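Local structure of Rev protein (5EQZ) at residues A[84-89]-A[129-134]. The protein is of unknown function but is probably a plasmid-encoded lipoprotein of the Lyme disease spirochaete, folded as an elongated, all-helical protein. Sequence-based numbering, arbitrary orientation.
Sequences NTIENI and NAVEQI
Ile86 packs against Ala130, Val131 and Ile134, joining two helices of an elongated all-helical bundle. The long helix 55-88 is near its C-terminal end here, and helix 122-142 runs past it almost antiparallel, at 158° between the two short segments. Their axes come within 9.9 Å. Ile86 and Val131 are nearest in the backbone, with 7.5 Å from CA to CA.

The contact is mainly apolar. CG1 of Ile86 lies anti to the carbonyl carbon (chi1 -69°), and the chain then extends (chi2 171°), which places CD1 against the other helix. There CD1 meets two partners: CB of Ala130 at 3.8 Å, and CD1 of Ile134 at 4.0 Å. The two isoleucines approach tip to tip. The second branch of Ile86, CG2, faces CG2 of Val131 more loosely, at 4.2 Å. Ile86 also touches Glu104 of helix 95-107, while Ile134 packs on Leu79 and Lys83, one to two turns before Ile86 on helix 55-88. Ala130 is covered further by Val112 of a loop.

Polar bonds run within helix 122-142 and beyond. Gln133 NE2 gives a weak hydrogen bond to Asn129 OD1, one turn earlier, and also a hydrogen bond to Thr111 O.

At the more exposed margin, Glu87 contributes its aliphatic part. Its side chain crosses that of Val131 at about a right angle, with CG 3.8 Å from Val131 CG2. Farther along the same side chain, Glu87 OE2 lies 4.1 Å from the methyl CG1 of Val131.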
loop_
_atom_site.group_PDB
_atom_site.type_symbol
_atom_site.label_atom_id
_atom_site.label_comp_id
_atom_site.label_asym_id
_atom_site.label_seq_id
_atom_site.Cartn_x
_atom_site.Cartn_y
_atom_site.Cartn_z
ATOM N N ASN A 84 14.110 -5.597 2.048
ATOM C CA ASN A 84 15.168 -6.273 2.784
ATOM C C ASN A 84 15.547 -7.588 2.110
ATOM O O ASN A 84 16.732 -7.858 1.863
ATOM C CB ASN A 84 14.709 -6.500 4.222
ATOM C CG ASN A 84 15.770 -7.149 5.061
ATOM O OD1 ASN A 84 16.760 -6.514 5.425
ATOM N ND2 ASN A 84 15.581 -8.428 5.370
ATOM N N THR A 85 14.548 -8.419 1.805
ATOM C CA THR A 85 14.794 -9.689 1.125
ATOM C C THR A 85 15.557 -9.495 -0.176
ATOM O O THR A 85 16.549 -10.183 -0.428
ATOM C CB THR A 85 13.468 -10.396 0.849
ATOM O OG1 THR A 85 12.826 -10.686 2.097
ATOM C CG2 THR A 85 13.709 -11.691 0.084
ATOM N N ILE A 86 15.098 -8.573 -1.028
ATOM C CA ILE A 86 15.762 -8.369 -2.318
ATOM C C ILE A 86 17.206 -7.945 -2.110
ATOM O O ILE A 86 18.121 -8.450 -2.774
ATOM C CB ILE A 86 14.992 -7.335 -3.161
ATOM C CG1 ILE A 86 13.641 -7.903 -3.617
ATOM C CG2 ILE A 86 15.828 -6.850 -4.330
ATOM C CD1 ILE A 86 12.730 -6.863 -4.257
ATOM N N GLU A 87 17.440 -7.022 -1.173
ATOM C CA GLU A 87 18.806 -6.574 -0.912
ATOM C C GLU A 87 19.705 -7.713 -0.463
ATOM O O GLU A 87 20.891 -7.744 -0.813
ATOM C CB GLU A 87 18.808 -5.471 0.143
ATOM C CG GLU A 87 18.308 -4.136 -0.350
ATOM C CD GLU A 87 18.279 -3.105 0.750
ATOM O OE1 GLU A 87 18.230 -3.502 1.937
ATOM O OE2 GLU A 87 18.316 -1.901 0.425
ATOM N N ASN A 88 19.169 -8.659 0.304
ATOM C CA ASN A 88 19.984 -9.711 0.898
ATOM C C ASN A 88 20.173 -10.933 0.007
ATOM O O ASN A 88 20.885 -11.861 0.407
ATOM C CB ASN A 88 19.389 -10.149 2.230
ATOM C CG ASN A 88 19.543 -9.096 3.304
ATOM O OD1 ASN A 88 19.081 -9.275 4.425
ATOM N ND2 ASN A 88 20.207 -8.001 2.974
ATOM N N ILE A 89 19.554 -10.979 -1.173
ATOM C CA ILE A 89 19.841 -12.065 -2.104
ATOM C C ILE A 89 21.305 -11.983 -2.522
ATOM O O ILE A 89 21.817 -10.906 -2.847
ATOM C CB ILE A 89 18.897 -12.006 -3.314
ATOM C CG1 ILE A 89 17.453 -12.288 -2.880
ATOM C CG2 ILE A 89 19.357 -12.987 -4.390
ATOM C CD1 ILE A 89 16.433 -12.044 -3.960
ATOM N N ASN A 129 16.796 -1.677 -9.411
ATOM C CA ASN A 129 15.533 -1.140 -9.901
ATOM C C ASN A 129 14.415 -1.396 -8.894
ATOM O O ASN A 129 13.657 -0.484 -8.544
ATOM C CB ASN A 129 15.205 -1.757 -11.265
ATOM C CG ASN A 129 13.939 -1.180 -11.889
ATOM O OD1 ASN A 129 13.408 -0.167 -11.434
ATOM N ND2 ASN A 129 13.446 -1.833 -12.930
ATOM N N ALA A 130 14.318 -2.635 -8.400
ATOM C CA ALA A 130 13.256 -2.992 -7.460
ATOM C C ALA A 130 13.333 -2.153 -6.191
ATOM O O ALA A 130 12.306 -1.659 -5.701
ATOM C CB ALA A 130 13.339 -4.484 -7.128
ATOM N N VAL A 131 14.541 -1.961 -5.650
ATOM C CA VAL A 131 14.665 -1.206 -4.406
ATOM C C VAL A 131 14.341 0.265 -4.637
ATOM O O VAL A 131 13.745 0.923 -3.778
ATOM C CB VAL A 131 16.063 -1.398 -3.795
ATOM C CG1 VAL A 131 16.345 -0.327 -2.745
ATOM C CG2 VAL A 131 16.176 -2.784 -3.179
ATOM N N GLU A 132 14.721 0.809 -5.800
ATOM C CA GLU A 132 14.432 2.214 -6.077
ATOM C C GLU A 132 12.929 2.447 -6.188
ATOM O O GLU A 132 12.410 3.450 -5.675
ATOM C CB GLU A 132 15.163 2.668 -7.348
ATOM N N GLN A 133 12.205 1.509 -6.810
ATOM C CA GLN A 133 10.752 1.638 -6.897
ATOM C C GLN A 133 10.087 1.456 -5.538
ATOM O O GLN A 133 9.157 2.196 -5.193
ATOM C CB GLN A 133 10.193 0.629 -7.893
ATOM C CG GLN A 133 10.506 0.939 -9.327
ATOM C CD GLN A 133 9.593 0.181 -10.260
ATOM O OE1 GLN A 133 8.382 0.362 -10.229
ATOM N NE2 GLN A 133 10.163 -0.705 -11.068
ATOM N N ILE A 134 10.541 0.471 -4.758
ATOM C CA ILE A 134 9.958 0.245 -3.437
ATOM C C ILE A 134 10.179 1.460 -2.545
ATOM O O ILE A 134 9.292 1.857 -1.771
ATOM C CB ILE A 134 10.542 -1.040 -2.821
ATOM C CG1 ILE A 134 9.991 -2.272 -3.544
ATOM C CG2 ILE A 134 10.270 -1.122 -1.316
ATOM C CD1 ILE A 134 10.696 -3.569 -3.162
#